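Local coordinates for protein zinc-finger (Saccharomonospora viridis, PDB 3RMQ) that is of unknown function but binds a zinc ion in the zinc-finger region that gives it its name, at residues M4-W9 against V18-R23; Q10-K15 against R46-A51; G14-Y19 against D56-V61; C62-A67 against D79-F84. The protein carries 1 engineered substitution. All blocks are in the same frame, centred on the assembly; numbering follows the deposited sequence. Where two conformers were deposited one is given.

Contact 1 of 4, residues M4-W9 against V18-R23; sequences MQRYLW and VYDTAR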
loop_
_atom_site.group_PDB
_atom_site.type_symbol
_atom_site.label_atom_id
_atom_site.label_comp_id
_atom_site.label_asym_id
_atom_site.label_seq_id
_atom_site.Cartn_x
_atom_site.Cartn_y
_atom_site.Cartn_z
HETATM N N MSE A 4 -16.052 -9.254 9.775
HETATM C CA MSE A 4 -14.660 -9.154 9.209
HETATM C C MSE A 4 -14.369 -7.729 8.708
HETATM O O MSE A 4 -15.266 -7.036 8.174
HETATM C CB MSE A 4 -14.484 -10.152 8.076
HETATM C CG MSE A 4 -13.075 -10.219 7.539
HETATM SE SE MSE A 4 -12.853 -11.576 6.129
HETATM C CE MSE A 4 -10.906 -11.742 6.182
ATOM N N GLN A 5 -13.137 -7.244 8.895
ATOM C CA GLN A 5 -12.864 -5.873 8.482
ATOM C C GLN A 5 -12.742 -5.839 6.974
ATOM O O GLN A 5 -12.323 -6.823 6.371
ATOM C CB GLN A 5 -11.561 -5.359 9.134
ATOM C CG GLN A 5 -11.702 -5.290 10.679
ATOM C CD GLN A 5 -10.491 -4.671 11.355
ATOM O OE1 GLN A 5 -9.523 -4.312 10.688
ATOM N NE2 GLN A 5 -10.523 -4.590 12.696
ATOM N N ARG A 6 -13.036 -4.685 6.366
ATOM C CA ARG A 6 -13.026 -4.593 4.905
ATOM C C ARG A 6 -11.604 -4.687 4.380
ATOM O O ARG A 6 -11.376 -5.267 3.306
ATOM C CB ARG A 6 -13.628 -3.273 4.456
ATOM C CG ARG A 6 -13.536 -3.037 2.922
ATOM C CD ARG A 6 -14.424 -4.054 2.132
ATOM N NE ARG A 6 -14.249 -3.821 0.706
ATOM C CZ ARG A 6 -14.813 -2.814 0.024
ATOM N NH1 ARG A 6 -15.669 -1.959 0.618
ATOM N NH2 ARG A 6 -14.552 -2.687 -1.268
ATOM N N TYR A 7 -10.646 -4.090 5.109
ATOM C CA TYR A 7 -9.256 -4.084 4.633
ATOM C C TYR A 7 -8.335 -4.640 5.708
ATOM O O TYR A 7 -8.438 -4.266 6.875
ATOM C CB TYR A 7 -8.786 -2.650 4.354
ATOM C CG TYR A 7 -9.608 -1.967 3.280
ATOM C CD1 TYR A 7 -9.475 -2.343 1.945
ATOM C CD2 TYR A 7 -10.575 -1.019 3.616
ATOM C CE1 TYR A 7 -10.229 -1.731 0.957
ATOM C CE2 TYR A 7 -11.346 -0.414 2.631
ATOM C CZ TYR A 7 -11.170 -0.794 1.314
ATOM O OH TYR A 7 -11.918 -0.223 0.307
ATOM N N LEU A 8 -7.372 -5.440 5.290
ATOM C CA LEU A 8 -6.400 -6.015 6.250
ATOM C C LEU A 8 -5.010 -5.923 5.636
ATOM O O LEU A 8 -4.872 -5.790 4.404
ATOM C CB LEU A 8 -6.715 -7.483 6.554
ATOM C CG LEU A 8 -7.997 -7.758 7.393
ATOM C CD1 LEU A 8 -8.223 -9.212 7.476
ATOM C CD2 LEU A 8 -7.843 -7.133 8.846
ATOM N N TRP A 9 -3.993 -6.031 6.482
ATOM C CA TRP A 9 -2.610 -6.005 6.039
ATOM C C TRP A 9 -2.115 -7.414 5.753
ATOM O O TRP A 9 -2.554 -8.375 6.426
ATOM C CB TRP A 9 -1.720 -5.341 7.142
ATOM C CG TRP A 9 -2.057 -3.892 7.324
ATOM C CD1 TRP A 9 -3.061 -3.354 8.117
ATOM C CD2 TRP A 9 -1.410 -2.776 6.678
ATOM N NE1 TRP A 9 -3.057 -1.964 7.980
ATOM C CE2 TRP A 9 -2.045 -1.594 7.135
ATOM C CE3 TRP A 9 -0.337 -2.666 5.763
ATOM C CZ2 TRP A 9 -1.663 -0.294 6.684
ATOM C CZ3 TRP A 9 0.062 -1.349 5.323
ATOM C CH2 TRP A 9 -0.607 -0.208 5.790
ATOM N N VAL A 18 -1.851 -3.954 1.651
ATOM C CA VAL A 18 -3.212 -3.956 2.194
ATOM C C VAL A 18 -4.008 -4.687 1.157
ATOM O O VAL A 18 -3.747 -4.523 -0.074
ATOM C CB VAL A 18 -3.783 -2.529 2.392
ATOM C CG1 VAL A 18 -5.256 -2.586 2.793
ATOM C CG2 VAL A 18 -2.979 -1.802 3.470
ATOM N N TYR A 19 -4.960 -5.505 1.592
ATOM C CA TYR A 19 -5.861 -6.108 0.606
ATOM C C TYR A 19 -7.335 -5.915 0.999
ATOM O O TYR A 19 -7.669 -5.685 2.180
ATOM C CB TYR A 19 -5.521 -7.600 0.372
ATOM C CG TYR A 19 -5.835 -8.507 1.513
ATOM C CD1 TYR A 19 -4.987 -8.597 2.622
ATOM C CD2 TYR A 19 -6.986 -9.289 1.506
ATOM C CE1 TYR A 19 -5.298 -9.415 3.700
ATOM C CE2 TYR A 19 -7.309 -10.111 2.579
ATOM C CZ TYR A 19 -6.454 -10.177 3.667
ATOM O OH TYR A 19 -6.770 -10.999 4.724
ATOM N N ASP A 20 -8.198 -6.000 -0.010
ATOM C CA ASP A 20 -9.659 -5.886 0.158
ATOM C C ASP A 20 -10.178 -7.303 0.488
ATOM O O ASP A 20 -10.095 -8.233 -0.361
ATOM C CB ASP A 20 -10.235 -5.390 -1.165
ATOM C CG ASP A 20 -11.706 -5.029 -1.078
ATOM O OD1 ASP A 20 -12.393 -5.583 -0.181
ATOM O OD2 ASP A 20 -12.179 -4.198 -1.907
ATOM N N THR A 21 -10.700 -7.491 1.696
ATOM C CA THR A 21 -11.068 -8.833 2.152
ATOM C C THR A 21 -12.385 -9.245 1.485
ATOM O O THR A 21 -12.820 -10.378 1.679
ATOM C CB THR A 21 -11.302 -8.884 3.673
ATOM O OG1 THR A 21 -12.473 -8.103 3.981
ATOM C CG2 THR A 21 -10.066 -8.292 4.445
ATOM N N ALA A 22 -13.031 -8.321 0.751
ATOM C CA ALA A 22 -14.234 -8.701 -0.046
ATOM C C ALA A 22 -13.806 -9.282 -1.384
ATOM O O ALA A 22 -14.654 -9.790 -2.126
ATOM C CB ALA A 22 -15.125 -7.513 -0.306
ATOM N N ARG A 23 -12.513 -9.181 -1.706
ATOM C CA ARG A 23 -12.000 -9.641 -3.003
ATOM C C ARG A 23 -11.044 -10.825 -2.882
ATOM O O ARG A 23 -11.000 -11.674 -3.764
ATOM C CB ARG A 23 -11.273 -8.517 -3.746
ATOM C CG ARG A 23 -12.127 -7.327 -4.169
ATOM C CD ARG A 23 -11.180 -6.193 -4.616
ATOM N NE ARG A 23 -11.811 -4.992 -5.165
ATOM C CZ ARG A 23 -12.466 -4.945 -6.323
ATOM N NH1 ARG A 23 -12.647 -6.058 -7.028
ATOM N NH2 ARG A 23 -12.970 -3.793 -6.763
#

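Contact 2 of 4, residues Q10-K15 against R46-A51; sequences QQADGK and RGDLTA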
loop_
_atom_site.group_PDB
_atom_site.type_symbol
_atom_site.label_atom_id
_atom_site.label_comp_id
_atom_site.label_asym_id
_atom_site.label_seq_id
_atom_site.Cartn_x
_atom_site.Cartn_y
_atom_site.Cartn_z
ATOM N N GLN A 10 -1.183 -7.534 4.799
ATOM C CA GLN A 10 -0.509 -8.805 4.553
ATOM C C GLN A 10 0.865 -8.552 3.943
ATOM O O GLN A 10 0.966 -7.844 2.931
ATOM C CB GLN A 10 -1.354 -9.682 3.597
ATOM C CG GLN A 10 -0.636 -10.965 3.111
ATOM C CD GLN A 10 -0.296 -11.900 4.264
ATOM O OE1 GLN A 10 -1.178 -12.245 5.052
ATOM N NE2 GLN A 10 0.988 -12.289 4.391
ATOM N N GLN A 11 1.901 -9.112 4.554
ATOM C CA GLN A 11 3.272 -8.930 4.021
ATOM C C GLN A 11 3.438 -9.854 2.817
ATOM O O GLN A 11 3.036 -11.051 2.854
ATOM C CB GLN A 11 4.322 -9.289 5.061
ATOM C CG GLN A 11 5.778 -9.056 4.529
ATOM C CD GLN A 11 6.793 -9.242 5.604
ATOM O OE1 GLN A 11 7.007 -8.342 6.434
ATOM N NE2 GLN A 11 7.403 -10.429 5.653
ATOM N N ALA A 12 4.021 -9.328 1.737
ATOM C CA ALA A 12 4.320 -10.158 0.571
ATOM C C ALA A 12 5.217 -9.392 -0.371
ATOM O O ALA A 12 5.095 -8.176 -0.512
ATOM C CB ALA A 12 3.005 -10.552 -0.160
ATOM N N ASP A 13 6.158 -10.116 -0.960
ATOM C CA ASP A 13 7.053 -9.539 -1.945
ATOM C C ASP A 13 7.758 -8.312 -1.423
ATOM O O ASP A 13 7.931 -7.319 -2.150
ATOM C CB ASP A 13 6.309 -9.171 -3.222
ATOM C CG ASP A 13 7.275 -9.044 -4.412
ATOM O OD1 ASP A 13 8.405 -9.605 -4.335
ATOM O OD2 ASP A 13 6.920 -8.383 -5.407
ATOM N N GLY A 14 8.198 -8.380 -0.173
ATOM C CA GLY A 14 9.045 -7.354 0.376
ATOM C C GLY A 14 8.360 -6.120 0.966
ATOM O O GLY A 14 9.071 -5.219 1.389
ATOM N N LYS A 15 7.030 -6.051 0.987
ATOM C CA LYS A 15 6.382 -4.933 1.673
ATOM C C LYS A 15 5.177 -5.410 2.424
ATOM O O LYS A 15 4.646 -6.477 2.140
ATOM C CB LYS A 15 5.879 -3.883 0.662
ATOM C CG LYS A 15 6.916 -3.414 -0.416
ATOM C CD LYS A 15 6.205 -2.455 -1.398
ATOM C CE LYS A 15 7.043 -2.120 -2.638
ATOM N NZ LYS A 15 6.676 -2.996 -3.797
ATOM N N ARG A 46 9.975 -15.852 3.399
ATOM C CA ARG A 46 10.116 -14.400 3.592
ATOM C C ARG A 46 9.465 -13.924 4.898
ATOM O O ARG A 46 9.349 -12.693 5.182
ATOM C CB ARG A 46 9.412 -13.687 2.435
ATOM C CG ARG A 46 10.209 -13.908 1.115
ATOM C CD ARG A 46 9.451 -13.432 -0.113
ATOM N NE ARG A 46 10.304 -13.356 -1.313
ATOM C CZ ARG A 46 9.830 -13.054 -2.525
ATOM N NH1 ARG A 46 8.536 -12.800 -2.681
ATOM N NH2 ARG A 46 10.642 -12.997 -3.578
ATOM N N GLY A 47 9.013 -14.889 5.683
ATOM C CA GLY A 47 8.333 -14.595 6.956
ATOM C C GLY A 47 6.897 -14.098 6.766
ATOM O O GLY A 47 6.236 -13.624 7.728
ATOM N N ASP A 48 6.351 -14.266 5.559
ATOM C CA ASP A 48 5.055 -13.651 5.251
ATOM C C ASP A 48 3.873 -14.311 5.965
ATOM O O ASP A 48 2.807 -13.675 6.094
ATOM C CB ASP A 48 4.727 -13.659 3.752
ATOM C CG ASP A 48 5.778 -12.969 2.888
ATOM O OD1 ASP A 48 6.526 -12.097 3.384
ATOM O OD2 ASP A 48 5.813 -13.319 1.667
ATOM N N LEU A 49 4.010 -15.563 6.408
ATOM C CA LEU A 49 2.833 -16.220 7.040
ATOM C C LEU A 49 2.899 -16.240 8.582
ATOM O O LEU A 49 2.113 -16.918 9.236
ATOM C CB LEU A 49 2.629 -17.645 6.507
ATOM C CG LEU A 49 2.152 -17.789 5.039
ATOM C CD1 LEU A 49 0.935 -16.960 4.718
ATOM C CD2 LEU A 49 3.212 -17.450 4.078
ATOM N N THR A 50 3.816 -15.473 9.168
ATOM C CA THR A 50 3.798 -15.279 10.628
ATOM C C THR A 50 3.811 -13.794 10.883
ATOM O O THR A 50 4.838 -13.175 10.715
ATOM C CB THR A 50 5.024 -15.934 11.262
ATOM O OG1 THR A 50 4.987 -17.331 10.965
ATOM C CG2 THR A 50 5.041 -15.724 12.789
ATOM N N ALA A 51 2.678 -13.212 11.306
ATOM C CA ALA A 51 2.602 -11.754 11.339
ATOM C C ALA A 51 3.566 -11.185 12.394
ATOM O O ALA A 51 4.008 -10.036 12.271
ATOM C CB ALA A 51 1.178 -11.294 11.606
HETATM O O HOH W 1 6.267 -12.911 -0.837
HETATM O O HOH W 2 8.112 -10.333 1.962
#

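Contact 3 of 4, residues G14-Y19 against D56-V61; sequences GKRHVY and DGECPV. With ZN (zinc ion), chain B.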
loop_
_atom_site.group_PDB
_atom_site.type_symbol
_atom_site.label_atom_id
_atom_site.label_comp_id
_atom_site.label_asym_id
_atom_site.label_seq_id
_atom_site.Cartn_x
_atom_site.Cartn_y
_atom_site.Cartn_z
ATOM N N GLY A 14 8.198 -8.380 -0.173
ATOM C CA GLY A 14 9.045 -7.354 0.376
ATOM C C GLY A 14 8.360 -6.120 0.966
ATOM O O GLY A 14 9.071 -5.219 1.389
ATOM N N LYS A 15 7.030 -6.051 0.987
ATOM C CA LYS A 15 6.382 -4.933 1.673
ATOM C C LYS A 15 5.177 -5.410 2.424
ATOM O O LYS A 15 4.646 -6.477 2.140
ATOM C CB LYS A 15 5.879 -3.883 0.662
ATOM C CG LYS A 15 6.916 -3.414 -0.416
ATOM C CD LYS A 15 6.205 -2.455 -1.398
ATOM C CE LYS A 15 7.043 -2.120 -2.638
ATOM N NZ LYS A 15 6.676 -2.996 -3.797
ATOM N N ARG A 16 4.681 -4.586 3.337
ATOM C CA ARG A 16 3.441 -4.920 4.000
ATOM C C ARG A 16 2.301 -4.247 3.210
ATOM O O ARG A 16 2.188 -3.019 3.230
ATOM C CB ARG A 16 3.455 -4.448 5.464
ATOM C CG ARG A 16 2.423 -5.229 6.260
ATOM C CD ARG A 16 2.251 -4.736 7.694
ATOM N NE ARG A 16 3.462 -4.985 8.471
ATOM C CZ ARG A 16 3.588 -4.763 9.789
ATOM N NH1 ARG A 16 2.564 -4.247 10.485
ATOM N NH2 ARG A 16 4.741 -5.061 10.413
ATOM N N HIS A 17 1.537 -5.042 2.439
ATOM C CA HIS A 17 0.502 -4.485 1.562
ATOM C C HIS A 17 -0.822 -4.521 2.284
ATOM O O HIS A 17 -0.903 -5.079 3.396
ATOM C CB HIS A 17 0.385 -5.298 0.258
ATOM C CG HIS A 17 1.593 -5.206 -0.622
ATOM N ND1 HIS A 17 1.828 -4.144 -1.479
ATOM C CD2 HIS A 17 2.642 -6.052 -0.770
ATOM C CE1 HIS A 17 2.946 -4.370 -2.153
ATOM N NE2 HIS A 17 3.468 -5.516 -1.723
ATOM N N VAL A 18 -1.851 -3.954 1.651
ATOM C CA VAL A 18 -3.212 -3.956 2.194
ATOM C C VAL A 18 -4.008 -4.687 1.157
ATOM O O VAL A 18 -3.747 -4.523 -0.074
ATOM C CB VAL A 18 -3.783 -2.529 2.392
ATOM C CG1 VAL A 18 -5.256 -2.586 2.793
ATOM C CG2 VAL A 18 -2.979 -1.802 3.470
ATOM N N TYR A 19 -4.960 -5.505 1.592
ATOM C CA TYR A 19 -5.861 -6.108 0.606
ATOM C C TYR A 19 -7.335 -5.915 0.999
ATOM O O TYR A 19 -7.669 -5.685 2.180
ATOM C CB TYR A 19 -5.521 -7.600 0.372
ATOM C CG TYR A 19 -5.835 -8.507 1.513
ATOM C CD1 TYR A 19 -4.987 -8.597 2.622
ATOM C CD2 TYR A 19 -6.986 -9.289 1.506
ATOM C CE1 TYR A 19 -5.298 -9.415 3.700
ATOM C CE2 TYR A 19 -7.309 -10.111 2.579
ATOM C CZ TYR A 19 -6.454 -10.177 3.667
ATOM O OH TYR A 19 -6.770 -10.999 4.724
ATOM N N ASP A 56 9.151 -6.346 6.994
ATOM C CA ASP A 56 9.228 -5.495 5.806
ATOM C C ASP A 56 8.539 -4.168 6.053
ATOM O O ASP A 56 7.572 -4.095 6.809
ATOM C CB ASP A 56 8.540 -6.176 4.633
ATOM C CG ASP A 56 9.369 -7.370 4.087
ATOM O OD1 ASP A 56 10.618 -7.264 4.081
ATOM O OD2 ASP A 56 8.765 -8.371 3.647
ATOM N N GLY A 57 8.972 -3.137 5.348
ATOM C CA GLY A 57 8.345 -1.843 5.501
ATOM C C GLY A 57 6.940 -1.838 4.906
ATOM O O GLY A 57 6.656 -2.626 3.998
ATOM N N GLU A 58 6.058 -0.965 5.407
ATOM C CA GLU A 58 4.740 -0.842 4.773
ATOM C C GLU A 58 4.832 -0.369 3.310
ATOM O O GLU A 58 5.681 0.444 2.954
ATOM C CB GLU A 58 3.855 0.123 5.559
ATOM C CG GLU A 58 3.348 -0.461 6.839
ATOM C CD GLU A 58 4.372 -0.452 7.975
ATOM O OE1 GLU A 58 5.195 0.497 8.028
ATOM O OE2 GLU A 58 4.348 -1.411 8.805
ATOM N N CYS A 59 3.941 -0.870 2.473
ATOM C CA CYS A 59 3.814 -0.434 1.081
ATOM C C CYS A 59 3.275 0.998 1.092
ATOM O O CYS A 59 2.177 1.248 1.598
ATOM C CB CYS A 59 2.819 -1.354 0.318
ATOM S SG CYS A 59 2.478 -0.712 -1.384
ATOM N N PRO A 60 4.058 1.983 0.603
ATOM C CA PRO A 60 3.545 3.365 0.681
ATOM C C PRO A 60 2.248 3.536 -0.095
ATOM O O PRO A 60 1.360 4.286 0.319
ATOM C CB PRO A 60 4.662 4.197 0.008
ATOM C CG PRO A 60 5.914 3.372 0.252
ATOM C CD PRO A 60 5.434 1.924 0.088
ATOM N N VAL A 61 2.126 2.861 -1.240
ATOM C CA VAL A 61 0.938 3.064 -2.076
ATOM C C VAL A 61 -0.323 2.504 -1.401
ATOM O O VAL A 61 -1.367 3.172 -1.321
ATOM C CB VAL A 61 1.150 2.399 -3.452
ATOM C CG1 VAL A 61 -0.108 2.503 -4.267
ATOM C CG2 VAL A 61 2.351 3.113 -4.164
HETATM ZN ZN ZN B . 0.883 -2.355 -1.933
HETATM O O HOH W 2 8.112 -10.333 1.962
HETATM O O HOH W 3 11.051 -3.365 3.436
HETATM O O HOH W 4 5.806 -6.119 7.259
#

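Contact 4 of 4, residues C62-A67 against D79-F84; sequences CTIALA and DLAHRF. With ZN (zinc ion), chain B.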
loop_
_atom_site.group_PDB
_atom_site.type_symbol
_atom_site.label_atom_id
_atom_site.label_comp_id
_atom_site.label_asym_id
_atom_site.label_seq_id
_atom_site.Cartn_x
_atom_site.Cartn_y
_atom_site.Cartn_z
ATOM N N CYS A 62 -0.219 1.282 -0.907
ATOM C CA CYS A 62 -1.330 0.673 -0.171
ATOM C C CYS A 62 -1.735 1.517 1.056
ATOM O O CYS A 62 -2.926 1.618 1.371
ATOM C CB CYS A 62 -0.952 -0.738 0.330
ATOM S SG CYS A 62 -1.108 -2.014 -0.897
ATOM N N THR A 63 -0.761 2.061 1.774
ATOM C CA THR A 63 -1.057 2.827 3.007
ATOM C C THR A 63 -1.898 4.069 2.666
ATOM O O THR A 63 -2.888 4.357 3.321
ATOM C CB THR A 63 0.259 3.271 3.738
ATOM O OG1 THR A 63 1.060 2.118 4.088
ATOM C CG2 THR A 63 -0.073 4.080 5.057
ATOM N N ILE A 64 -1.480 4.806 1.623
ATOM C CA ILE A 64 -2.186 6.007 1.183
ATOM C C ILE A 64 -3.540 5.600 0.566
ATOM O O ILE A 64 -4.552 6.248 0.819
ATOM C CB ILE A 64 -1.359 6.799 0.136
ATOM C CG1 ILE A 64 -0.065 7.351 0.757
ATOM C CG2 ILE A 64 -2.199 7.924 -0.522
ATOM C CD1 ILE A 64 -0.255 8.000 2.049
ATOM N N ALA A 65 -3.558 4.541 -0.255
ATOM C CA ALA A 65 -4.834 4.057 -0.844
ATOM C C ALA A 65 -5.857 3.715 0.251
ATOM O O ALA A 65 -7.034 4.058 0.145
ATOM C CB ALA A 65 -4.604 2.887 -1.740
ATOM N N LEU A 66 -5.400 3.047 1.312
ATOM C CA LEU A 66 -6.266 2.711 2.459
ATOM C C LEU A 66 -6.803 3.975 3.152
ATOM O O LEU A 66 -8.035 4.114 3.384
ATOM C CB LEU A 66 -5.480 1.853 3.464
ATOM C CG LEU A 66 -6.269 1.441 4.715
ATOM C CD1 LEU A 66 -7.603 0.739 4.347
ATOM C CD2 LEU A 66 -5.412 0.514 5.625
ATOM N N ALA A 67 -5.919 4.931 3.477
ATOM C CA ALA A 67 -6.412 6.196 4.055
ATOM C C ALA A 67 -7.482 6.834 3.168
ATOM O O ALA A 67 -8.500 7.314 3.634
ATOM C CB ALA A 67 -5.262 7.191 4.253
ATOM N N ASP A 79 0.041 14.303 5.296
ATOM C CA ASP A 79 0.878 14.113 6.495
ATOM C C ASP A 79 1.385 12.684 6.624
ATOM O O ASP A 79 2.526 12.451 6.983
ATOM C CB ASP A 79 0.093 14.450 7.759
ATOM C CG ASP A 79 -0.102 15.933 7.932
ATOM O OD1 ASP A 79 0.614 16.703 7.240
ATOM O OD2 ASP A 79 -0.966 16.324 8.756
ATOM N N LEU A 80 0.509 11.736 6.322
ATOM C CA LEU A 80 0.819 10.318 6.357
ATOM C C LEU A 80 1.942 9.972 5.350
ATOM O O LEU A 80 2.899 9.256 5.656
ATOM C CB LEU A 80 -0.473 9.575 5.976
ATOM C CG LEU A 80 -0.490 8.066 5.943
ATOM C CD1 LEU A 80 -0.096 7.553 7.339
ATOM C CD2 LEU A 80 -1.892 7.546 5.519
ATOM N N ALA A 81 1.808 10.485 4.135
ATOM C CA ALA A 81 2.677 10.085 3.020
ATOM C C ALA A 81 4.093 10.558 3.279
ATOM O O ALA A 81 5.068 9.991 2.779
ATOM C CB ALA A 81 2.168 10.677 1.722
ATOM N N HIS A 82 4.202 11.605 4.088
ATOM C CA HIS A 82 5.474 12.235 4.276
ATOM C C HIS A 82 6.455 11.291 4.920
ATOM O O HIS A 82 7.646 11.496 4.794
ATOM C CB HIS A 82 5.336 13.556 5.041
ATOM C CG HIS A 82 5.031 14.720 4.147
ATOM N ND1 HIS A 82 4.064 14.668 3.163
ATOM C CD2 HIS A 82 5.580 15.955 4.066
ATOM C CE1 HIS A 82 4.021 15.824 2.525
ATOM N NE2 HIS A 82 4.932 16.622 3.052
ATOM N N ARG A 83 5.998 10.215 5.552
ATOM C CA ARG A 83 6.971 9.336 6.193
ATOM C C ARG A 83 7.536 8.196 5.338
ATOM O O ARG A 83 8.324 7.384 5.835
ATOM C CB ARG A 83 6.391 8.777 7.479
ATOM C CG ARG A 83 5.454 7.653 7.267
ATOM C CD ARG A 83 4.465 7.628 8.398
ATOM N NE ARG A 83 3.790 6.345 8.443
ATOM C CZ ARG A 83 2.827 6.047 9.298
ATOM N NH1 ARG A 83 2.266 4.843 9.259
ATOM N NH2 ARG A 83 2.422 6.955 10.180
ATOM N N PHE A 84 7.165 8.121 4.059
ATOM C CA PHE A 84 7.738 7.110 3.154
ATOM C C PHE A 84 8.731 7.720 2.162
ATOM O O PHE A 84 8.703 8.927 1.924
ATOM C CB PHE A 84 6.606 6.421 2.367
ATOM C CG PHE A 84 5.630 5.717 3.243
ATOM C CD1 PHE A 84 6.007 4.567 3.896
ATOM C CD2 PHE A 84 4.330 6.179 3.389
ATOM C CE1 PHE A 84 5.116 3.890 4.705
ATOM C CE2 PHE A 84 3.434 5.529 4.200
ATOM C CZ PHE A 84 3.823 4.367 4.859
HETATM ZN ZN ZN B . 0.883 -2.355 -1.933
#

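Contact 1 of 4, residues M4-W9 against V18-R23
Leu8 and Tyr19 form the hydrogen-bonded antiparallel pair of strands 7-9 and 18-20, with Leu8 N 3.1 Å from Tyr19 O and Tyr19 N 2.8 Å from Leu8 O; Tyr7 with Asp20 and Trp9 with Val18 are the flanking non-hydrogen-bonded pairs. Beyond the strand ends Thr21 N donates to Arg6 O at 2.8 Å, and Thr21 OG1 lies 2.7 Å from Gln5 O, although Arg6 O also competes for its single proton.

Arg6 starts out away from the other segment, but a bend at chi2 (67°) turns it back onto Asp20. The grip is side-on: Arg6 NE meets Asp20 OD1 at 2.7 Å and Arg6 NH2 meets Asp20 OD2 at 2.9 Å, both on syn sides, with the two planes 41° apart. Asp20 OD1 also accepts from Ala22 N, arriving from the other face of the carboxylate to make an Asx turn.

These strands are the open end of the beta hairpin 7-12/15-20, whose Tyr7, Trp9 and Val18 face rests on helix 60-69. There Val18 CG2 sits over the six-membered ring of Trp9 in a CH-pi contact, 3.4 Å from its centroid and 5° off the normal. On the other face Leu8 and Tyr19 lie side by side, Leu8 CB 3.7 Å from Tyr19 CE1, and Leu8 CG packs against the methyl of Thr21.

Contact 2 of 4, residues Q10-K15 against R46-A51
Gln10 reaches Asp48 through its side-chain amide, brought round by a bend at chi2 (62°): Gln10 NE2 donates to Asp48 O at 2.9 Å and also to the backbone O of its neighbour Gln11 at 2.8 Å. Both acceptors lie in the amide plane, so two bonds fix the rotation of this group. Trp54 NE1 is a second donor to Asp48 O.

Gln11 follows with an extended chain. Gln11 NE2 gives a fairly straight bond (164°) to Asp48 OD1 at 2.9 Å, the amide and carboxylate planes standing 85° apart, while its OE1 is taken by Asp56 N. From Ala12 to Lys15 the hairpin closes in a type I' turn. Within that turn Asp13 N and Gly14 N reach the carboxylate of Asp48 through separate waters, one leading to OD2 and the other to OD1. The first water also receives an N-H from Arg46 NH1, in the guanidinium plane. Asp13 and Arg46 themselves share a long charge contact, Asp13 OD1 to Arg46 NH1 at 3.6 Å, to which no N-H points.

The carboxylate of Asp48 thus collects Gln11, two waters and, at OD2, Gln43 N; so many donors would probably favour its ionised form.

Contact 3 of 4, residues G14-Y19 against D56-V61
Arg16 and the 57-59 backbone make the tight part of this contact: Arg16 N donates to Gly57 O at 2.9 Å, and Cys59 N returns a straight bond (173°) to Arg16 O at 2.9 Å. This single bridge sets His17 beside Cys59. With CG of His17 beside its backbone N and SG of Cys59 anti to its own (chi1 173°), both converge on zinc, His17 ND1 at 2.1 Å and Cys59 SG at 2.4 Å. Cys36 and Cys62 complete the three-cysteine, one-histidine site, in which Cys59 and Cys62 form the CxxC element of the zinc finger. Cys59 is also the N-cap of helix 60-69, its sulfur capping a backbone N there, and Lys15 CB lies over one face of the imidazole, toward its rim.

Looser and water-mediated links make up the rest of the contact. Glu58 OE2 stands over the centre of the Arg16 guanidinium, 3.6 Å from Arg16 CZ, with the planes 81° apart: a long salt bridge of charge alone, no N-H pointing at the oxygen. Arg16 NE turns to a water shared with Asp56 O, and NH2 to Trp54 O. Another water accepts from Gly57 N and bonds weakly to Gly14 O.

Contact 4 of 4, residues C62-A67 against D79-F84
Leu80 is the main bump of this contact, and Thr63, Ile64 and Ala67 form the hollow that takes it. With its CG anti to the backbone N (chi1 -179°), Leu80 stretches toward helix 60-69 and presses CD2 between three groups: Ala67 CB at 3.6 Å, Ile64 CD1 at 3.9 Å and Thr63 CG2 at 3.9 Å. The small Ala67 lets the leucine come close to the helix at that point, and Trp72 covers both residues from the interhelical loop.

Ile64 provides the reciprocal bump. Ile64 CD1 runs across to the second helix and settles on Ala81, 3.6 Å from Ala81 CB, so that a long branch meets a short residue on each side. Ile77 and Leu94 add to the apolar surroundings of Ile64.

The type I turn from Ala81 to Phe84 brings the Phe84 ring against Thr63. Its CZ and CE2 meet the threonine obliquely, and Phe84 CZ lies 3.6 Å from Thr63 OG1. That hydroxyl has its hydrogen bond with Cys59 O, one turn earlier. Arg83 CG lies over one face of the ring, and Pro60 packs against it too.

No hydrogen bond crosses between the segments; the fit rests on shape and apolar contact. Cys62, turned away from this interface, binds zinc through its SG at 2.3 Å, so helix 60-69 carries the metal site of the zinc finger on one side and, on another, its packing against the next helix, 74-81.

From the N terminus, contact 1 pairs the two strands of the hairpin at its open end, and contact 2 crosses it along the chain, joining the hairpin's turn region to the loop 46-51. Contact 3 starts from the same part of the chain as contact 2, shares Gly14 and Lys15 with it, and reaches further on, to 56-61, where zinc fastens strand 15-20 to the start of helix 60-69. Contact 4 follows in series, joining that helix to 74-81. Contacts 3 and 4 both touch zinc, and contact 1 reaches the same helix as Trp9 CH2 lies 3.3 Å from Thr63 OG1. Contacts 2 and 4 do not touch, their nearest atoms being about 7 Å apart.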